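Local atomic coordinates of periplasmic oligopeptide-binding protein (Burkholderia pseudomallei, PDB entry 3ZS6), a protein that probably binds oligopeptides in the periplasm and hands them to an ABC transporter for import into the cell. Residues K109-S112 / A113-G117; V429-N433 / P434-S438; Q78-A82 / A83-Y87. One frame throughout, in Å; residues are numbered along the deposited sequence.

Contact 1 of 3, residues K109-S112 / A113-G117; sequences KNAS and AIIAG
Asn110 and Ala111 meet Ile114 and Ile115 across a single turn of the short helix 111-115, which opens with Asn110 as N-cap and is closed by a Schellman motif at Gly117. Three i to i+4 backbone bonds define the turn. Ile115 N reaches Ala111 O at 2.8 Å with an N-H...O angle of 177°, practically straight. The bond from Ile114 N to Asn110 O is 3.1 Å long, and the one from Ala116 N to Ser112 O is more bent (149°). At the far end Gly117, with positive phi, turns its N back on Ile114 O.

The polar end of Asn110 plays no part in capping. ND2 is hydrogen-bonded to Asp123 O and the backbone N to Glu139 OE2, so the residue anchors the start of the helix to neighbouring loops while its carbonyl serves the first turn.

Apolar contact runs alongside the backbone bonds. Both isoleucines hold CG1 opposite the carbonyl carbon and next to their own N (chi1 -67° for Ile114), which brings the ethyl arm back over the carbonyl of the turn before. The Ile114 arm thus lies against Asn110, with CD1 4.2 Å from the CB of that residue, and the Ile115 arm extends toward the methyl of Ala111. Beyond the turn, Ala111 packs on Leu124 and Ile115 on Thr102. Ile115 CG1 itself stands 3.2 Å from Ala111 O, the oxygen that also accepts from Ile115 N.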
loop_
_atom_site.group_PDB
_atom_site.type_symbol
_atom_site.label_atom_id
_atom_site.label_comp_id
_atom_site.label_asym_id
_atom_site.label_seq_id
_atom_site.Cartn_x
_atom_site.Cartn_y
_atom_site.Cartn_z
ATOM N N LYS A 109 -9.298 -15.087 -13.688
ATOM C CA LYS A 109 -9.062 -16.328 -14.408
ATOM C C LYS A 109 -8.040 -16.152 -15.525
ATOM O O LYS A 109 -8.158 -15.246 -16.357
ATOM C CB LYS A 109 -10.385 -16.873 -14.963
ATOM C CG LYS A 109 -10.298 -18.273 -15.533
ATOM C CD LYS A 109 -9.765 -19.254 -14.497
ATOM C CE LYS A 109 -9.929 -20.697 -14.957
ATOM N NZ LYS A 109 -11.366 -21.098 -14.991
ATOM N N ASN A 110 -7.022 -17.005 -15.507
ATOM C CA ASN A 110 -5.961 -16.997 -16.507
ATOM C C ASN A 110 -4.882 -15.928 -16.315
ATOM O O ASN A 110 -3.886 -15.922 -17.031
ATOM C CB ASN A 110 -6.550 -16.888 -17.913
ATOM C CG ASN A 110 -7.256 -18.156 -18.348
ATOM O OD1 ASN A 110 -6.982 -19.241 -17.839
ATOM N ND2 ASN A 110 -8.169 -18.024 -19.297
ATOM N N ALA A 111 -5.079 -15.026 -15.359
ATOM C CA ALA A 111 -4.121 -13.932 -15.155
ATOM C C ALA A 111 -2.674 -14.415 -14.964
ATOM O O ALA A 111 -1.747 -13.865 -15.568
ATOM C CB ALA A 111 -4.553 -13.037 -13.990
ATOM N N SER A 112 -2.485 -15.434 -14.127
ATOM C CA SER A 112 -1.148 -15.985 -13.879
ATOM C C SER A 112 -0.431 -16.381 -15.169
ATOM O O SER A 112 0.718 -15.991 -15.406
ATOM C CB SER A 112 -1.225 -17.209 -12.959
ATOM O OG SER A 112 -1.690 -16.855 -11.671
ATOM N N ALA A 113 -1.111 -17.170 -15.994
ATOM C CA ALA A 113 -0.546 -17.630 -17.252
ATOM C C ALA A 113 -0.194 -16.447 -18.157
ATOM O O ALA A 113 0.843 -16.441 -18.819
ATOM C CB ALA A 113 -1.512 -18.577 -17.948
ATOM N N ILE A 114 -1.061 -15.446 -18.180
ATOM C CA ILE A 114 -0.833 -14.265 -19.002
ATOM C C ILE A 114 0.391 -13.472 -18.526
ATOM O O ILE A 114 1.257 -13.109 -19.316
ATOM C CB ILE A 114 -2.084 -13.369 -19.001
ATOM C CG1 ILE A 114 -3.235 -14.088 -19.716
ATOM C CG2 ILE A 114 -1.780 -12.005 -19.628
ATOM C CD1 ILE A 114 -4.610 -13.513 -19.394
ATOM N N ILE A 115 0.441 -13.202 -17.227
ATOM C CA ILE A 115 1.579 -12.527 -16.609
ATOM C C ILE A 115 2.881 -13.262 -16.927
ATOM O O ILE A 115 3.920 -12.642 -17.154
ATOM C CB ILE A 115 1.387 -12.442 -15.085
ATOM C CG1 ILE A 115 0.223 -11.498 -14.769
ATOM C CG2 ILE A 115 2.690 -11.998 -14.388
ATOM C CD1 ILE A 115 -0.353 -11.651 -13.369
ATOM N N ALA A 116 2.814 -14.590 -16.948
ATOM C CA ALA A 116 3.977 -15.414 -17.247
ATOM C C ALA A 116 4.275 -15.462 -18.747
ATOM O O ALA A 116 5.295 -16.004 -19.173
ATOM C CB ALA A 116 3.777 -16.821 -16.699
ATOM N N GLY A 117 3.375 -14.905 -19.553
ATOM C CA GLY A 117 3.567 -14.889 -20.993
ATOM C C GLY A 117 3.206 -16.192 -21.684
ATOM O O GLY A 117 3.585 -16.415 -22.835
#

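Contact 2 of 3, residues V429-N433 / P434-S438; sequences VGYCN and PKVDS
Asn433 reaches forward with its side chain to the first turn of helix 434-443, where OD1 meets the amides of Lys435 and Val436. Both bonds are weak: Lys435 N lies 3.0 Å from OD1 but at a strongly bent angle of 125°, whereas Val436 N points straighter at OD1 over a longer 3.3 Å. The amide gets there because CG is trans to the backbone N (chi1 -173°), swung to the carbonyl side and so toward the helix. A firmer backbone bond joins Asp437 N to Asn433 O at 3.0 Å and lies in the carbonyl plane.

This is a side-chain N-cap, with Pro434 as the first helical residue; the reach of OD1 to the second amide along also makes an Asx turn. The other end of the Asn433 amide is fixed too, ND2 being hydrogen-bonded to Asp466 OD2, an oxygen that Tyr431 OH shares.

Water 1 supplies a second link. It accepts a hydrogen bond from Asn433 N (2.8 Å) and donates one to Asp437 OD1 (2.7 Å). The remaining oxygen of that carboxylate, OD2, accepts from the backbone N of Cys422, whose sulfur is joined by a disulfide to Cys432.

Van der Waals contacts flank the cap. Val436 CG2 lies 3.8 Å from Asn433 CG, the two side chains crossing at roughly a right angle. Tyr431 OH comes within 4.2 Å of Val436 CG2. Val436 and Tyr431 both also touch Ala463 of helix 449-464, while Cys432 SG stands 4.3 Å from the ring carbon CD of Pro434.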
loop_
_atom_site.group_PDB
_atom_site.type_symbol
_atom_site.label_atom_id
_atom_site.label_comp_id
_atom_site.label_asym_id
_atom_site.label_seq_id
_atom_site.Cartn_x
_atom_site.Cartn_y
_atom_site.Cartn_z
ATOM N N VAL A 429 11.634 -8.737 -1.649
ATOM C CA VAL A 429 12.744 -9.372 -0.916
ATOM C C VAL A 429 13.248 -10.641 -1.617
ATOM O O VAL A 429 14.387 -11.075 -1.400
ATOM C CB VAL A 429 12.397 -9.699 0.549
ATOM C CG1 VAL A 429 11.945 -8.431 1.281
ATOM C CG2 VAL A 429 11.335 -10.812 0.629
ATOM N N GLY A 430 12.393 -11.231 -2.449
ATOM C CA GLY A 430 12.778 -12.377 -3.260
ATOM C C GLY A 430 12.636 -13.692 -2.520
ATOM O O GLY A 430 13.409 -14.622 -2.727
ATOM N N TYR A 431 11.643 -13.769 -1.645
ATOM C CA TYR A 431 11.422 -14.971 -0.853
ATOM C C TYR A 431 10.584 -15.944 -1.661
ATOM O O TYR A 431 9.745 -15.526 -2.466
ATOM C CB TYR A 431 10.711 -14.591 0.447
ATOM C CG TYR A 431 10.368 -15.732 1.381
ATOM C CD1 TYR A 431 11.347 -16.350 2.150
ATOM C CD2 TYR A 431 9.057 -16.160 1.524
ATOM C CE1 TYR A 431 11.029 -17.382 3.019
ATOM C CE2 TYR A 431 8.729 -17.190 2.389
ATOM C CZ TYR A 431 9.714 -17.794 3.135
ATOM O OH TYR A 431 9.376 -18.811 4.000
ATOM N N CYS A 432 10.823 -17.239 -1.474
ATOM C CA CYS A 432 9.983 -18.253 -2.107
ATOM C C CYS A 432 9.954 -19.541 -1.300
ATOM O O CYS A 432 10.956 -20.249 -1.202
ATOM C CB CYS A 432 10.430 -18.542 -3.540
ATOM S SG CYS A 432 9.471 -19.881 -4.350
ATOM N N ASN A 433 8.796 -19.833 -0.722
ATOM C CA ASN A 433 8.601 -21.068 0.022
ATOM C C ASN A 433 7.342 -21.773 -0.462
ATOM O O ASN A 433 6.235 -21.439 -0.031
ATOM C CB ASN A 433 8.530 -20.805 1.529
ATOM C CG ASN A 433 8.499 -22.093 2.346
ATOM O OD1 ASN A 433 7.943 -23.111 1.914
ATOM N ND2 ASN A 433 9.102 -22.056 3.530
ATOM N N PRO A 434 7.519 -22.757 -1.364
ATOM C CA PRO A 434 6.444 -23.515 -2.015
ATOM C C PRO A 434 5.448 -24.098 -1.017
ATOM O O PRO A 434 4.261 -24.178 -1.323
ATOM C CB PRO A 434 7.193 -24.647 -2.731
ATOM C CG PRO A 434 8.565 -24.092 -2.971
ATOM C CD PRO A 434 8.856 -23.232 -1.769
ATOM N N LYS A 435 5.921 -24.508 0.156
ATOM C CA LYS A 435 5.014 -25.008 1.183
ATOM C C LYS A 435 4.073 -23.895 1.654
ATOM O O LYS A 435 2.854 -24.089 1.736
ATOM C CB LYS A 435 5.784 -25.602 2.359
ATOM C CG LYS A 435 4.894 -26.120 3.475
ATOM C CD LYS A 435 3.905 -27.166 2.966
ATOM C CE LYS A 435 3.059 -27.732 4.101
ATOM N NZ LYS A 435 2.091 -28.767 3.628
ATOM N N VAL A 436 4.632 -22.725 1.953
ATOM C CA VAL A 436 3.791 -21.583 2.288
ATOM C C VAL A 436 2.758 -21.358 1.184
ATOM O O VAL A 436 1.566 -21.250 1.455
ATOM C CB VAL A 436 4.611 -20.288 2.507
ATOM C CG1 VAL A 436 3.683 -19.084 2.564
ATOM C CG2 VAL A 436 5.450 -20.392 3.778
ATOM N N ASP A 437 3.221 -21.296 -0.060
ATOM C CA ASP A 437 2.327 -21.057 -1.187
ATOM C C ASP A 437 1.236 -22.129 -1.290
ATOM O O ASP A 437 0.071 -21.816 -1.541
ATOM C CB ASP A 437 3.120 -20.957 -2.497
ATOM C CG ASP A 437 3.940 -19.669 -2.596
ATOM O OD1 ASP A 437 4.146 -18.996 -1.560
ATOM O OD2 ASP A 437 4.386 -19.333 -3.715
ATOM N N SER A 438 1.603 -23.390 -1.083
ATOM C CA SER A 438 0.622 -24.464 -1.224
ATOM C C SER A 438 -0.393 -24.413 -0.088
ATOM O O SER A 438 -1.570 -24.698 -0.291
ATOM C CB SER A 438 1.293 -25.844 -1.307
ATOM O OG SER A 438 1.436 -26.431 -0.028
HETATM O O HOH W 1 6.488 -18.198 -0.451
#

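Contact 3 of 3, residues Q78-A82 / A83-Y87; sequences QPVTA and ADFVY
Val80 sets its CG1 methyl against CE1 of Phe85, 4.1 Å away, approaching the ring obliquely. The same methyl lies near the carboxylate of Asp84, whose side chain crosses that of Val80 at about a right angle. The ring of Phe85 is met at its edge as well, where Thr81 O lies near the ring plane beside CD1. These side chains continue an apolar layer: Val80 and Phe85 both rest on Val52 of strand 48-60, and Phe85, together with Ala82, touches Ile134 of strand 133-137.

The polar centre of the turn is Asp84 OD2. Thr81 N donates to it at 2.8 Å with an N-H...O angle of 164°, arriving on the anti side and 33° out of the carboxylate plane. Asp84 can fold back in this way because CG sits opposite its own carbonyl carbon (chi1 -65°), facing the incoming chain. Water 2 donates to Asp84 OD2 at 2.8 Å and is also hydrogen-bonded to Thr81 OG1, bridging the two side chains. A weak bond from Trp74 NE1 adds a third donor, so OD2 is gripped from the backbone, from solvent and from a neighbouring loop.

Backbone bonds run the other way. Asp84 N donates to Thr81 O at 2.9 Å from above the carbonyl plane. Ala82 O takes two donors, Phe85 N from above its plane at 2.9 Å and Val86 N close to its axis at 3.1 Å.

In the Thr-Ala-Ala-Asp sequence, the bond from Thr81 N to Asp84 OD2 resembles the side-chain-to-backbone half of a capping box; the partner bond is not made, Asp84 N lying 4.1 Å from Thr81 OG1. The turn opens helix 82-93, which packs against the antiparallel sheet containing strands 48-60 and 133-137.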
loop_
_atom_site.group_PDB
_atom_site.type_symbol
_atom_site.label_atom_id
_atom_site.label_comp_id
_atom_site.label_asym_id
_atom_site.label_seq_id
_atom_site.Cartn_x
_atom_site.Cartn_y
_atom_site.Cartn_z
ATOM N N GLN A 78 -16.682 11.409 -23.537
ATOM C CA GLN A 78 -16.963 10.060 -24.030
ATOM C C GLN A 78 -17.493 9.191 -22.895
ATOM O O GLN A 78 -17.123 9.391 -21.736
ATOM C CB GLN A 78 -15.702 9.425 -24.613
ATOM C CG GLN A 78 -15.160 10.112 -25.850
ATOM C CD GLN A 78 -15.582 9.415 -27.131
ATOM O OE1 GLN A 78 -16.737 9.508 -27.557
ATOM N NE2 GLN A 78 -14.643 8.704 -27.751
ATOM N N PRO A 79 -18.360 8.220 -23.227
ATOM C CA PRO A 79 -18.965 7.334 -22.229
ATOM C C PRO A 79 -17.977 6.315 -21.669
ATOM O O PRO A 79 -17.042 5.915 -22.358
ATOM C CB PRO A 79 -20.067 6.619 -23.015
ATOM C CG PRO A 79 -19.618 6.657 -24.427
ATOM C CD PRO A 79 -18.843 7.936 -24.590
ATOM N N VAL A 80 -18.185 5.909 -20.423
ATOM C CA VAL A 80 -17.419 4.819 -19.838
ATOM C C VAL A 80 -18.236 3.538 -19.946
ATOM O O VAL A 80 -19.374 3.487 -19.475
ATOM C CB VAL A 80 -17.097 5.084 -18.360
ATOM C CG1 VAL A 80 -16.420 3.870 -17.729
ATOM C CG2 VAL A 80 -16.217 6.323 -18.224
ATOM N N THR A 81 -17.670 2.510 -20.580
ATOM C CA THR A 81 -18.373 1.233 -20.706
ATOM C C THR A 81 -17.534 0.024 -20.296
ATOM O O THR A 81 -16.354 0.139 -19.955
ATOM C CB THR A 81 -18.879 0.983 -22.142
ATOM O OG1 THR A 81 -17.761 0.697 -22.994
ATOM C CG2 THR A 81 -19.635 2.196 -22.666
ATOM N N ALA A 82 -18.175 -1.138 -20.348
ATOM C CA ALA A 82 -17.558 -2.398 -19.999
ATOM C C ALA A 82 -16.242 -2.560 -20.740
ATOM O O ALA A 82 -15.241 -2.969 -20.161
ATOM C CB ALA A 82 -18.507 -3.544 -20.332
ATOM N N ALA A 83 -16.251 -2.234 -22.026
ATOM C CA ALA A 83 -15.059 -2.361 -22.851
ATOM C C ALA A 83 -13.846 -1.663 -22.227
ATOM O O ALA A 83 -12.716 -2.138 -22.361
ATOM C CB ALA A 83 -15.325 -1.831 -24.255
ATOM N N ASP A 84 -14.076 -0.544 -21.540
ATOM C CA ASP A 84 -12.971 0.200 -20.924
ATOM C C ASP A 84 -12.275 -0.607 -19.830
ATOM O O ASP A 84 -11.058 -0.504 -19.647
ATOM C CB ASP A 84 -13.447 1.545 -20.370
ATOM C CG ASP A 84 -13.919 2.493 -21.467
ATOM O OD1 ASP A 84 -13.225 2.603 -22.505
ATOM O OD2 ASP A 84 -14.980 3.121 -21.288
ATOM N N PHE A 85 -13.048 -1.410 -19.106
ATOM C CA PHE A 85 -12.482 -2.241 -18.045
ATOM C C PHE A 85 -11.766 -3.475 -18.607
ATOM O O PHE A 85 -10.677 -3.828 -18.148
ATOM C CB PHE A 85 -13.552 -2.629 -17.012
ATOM C CG PHE A 85 -13.987 -1.478 -16.138
ATOM C CD1 PHE A 85 -15.010 -0.629 -16.539
ATOM C CD2 PHE A 85 -13.353 -1.237 -14.924
ATOM C CE1 PHE A 85 -15.404 0.440 -15.737
ATOM C CE2 PHE A 85 -13.735 -0.174 -14.118
ATOM C CZ PHE A 85 -14.761 0.666 -14.525
ATOM N N VAL A 86 -12.371 -4.119 -19.602
ATOM C CA VAL A 86 -11.730 -5.247 -20.266
ATOM C C VAL A 86 -10.337 -4.822 -20.757
ATOM O O VAL A 86 -9.338 -5.503 -20.501
ATOM C CB VAL A 86 -12.585 -5.793 -21.447
ATOM C CG1 VAL A 86 -11.815 -6.860 -22.223
ATOM C CG2 VAL A 86 -13.921 -6.361 -20.940
ATOM N N TYR A 87 -10.283 -3.683 -21.441
ATOM C CA TYR A 87 -9.021 -3.143 -21.946
ATOM C C TYR A 87 -8.017 -2.872 -20.828
ATOM O O TYR A 87 -6.855 -3.279 -20.911
ATOM C CB TYR A 87 -9.268 -1.857 -22.742
ATOM C CG TYR A 87 -8.002 -1.099 -23.060
ATOM C CD1 TYR A 87 -7.162 -1.506 -24.098
ATOM C CD2 TYR A 87 -7.634 0.019 -22.320
ATOM C CE1 TYR A 87 -5.991 -0.817 -24.389
ATOM C CE2 TYR A 87 -6.471 0.716 -22.608
ATOM C CZ TYR A 87 -5.651 0.291 -23.644
ATOM O OH TYR A 87 -4.490 0.979 -23.929
HETATM O O HOH W 2 -16.042 2.693 -23.803
#

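Overall arrangement
From the N terminus the order is contact 3, contact 1, contact 2, strictly in series: none nests in or crosses another. Contact 3 ends the loop that leaves strand 63-68 and starts helix 82-93. Contact 1 forms the next helix, 111-115, and leads on toward strand 126-128, an edge strand of the antiparallel sheet that contact 3 packs against; the centres of contacts 1 and 3 are about 22 Å apart. Some three hundred residues later, contact 2 closes the loop from helix 414-417 and begins helix 434-443, beside helix 449-464. Its centre lies about 19 Å from that of contact 1 and 36 Å from that of contact 3, and no two contacts touch.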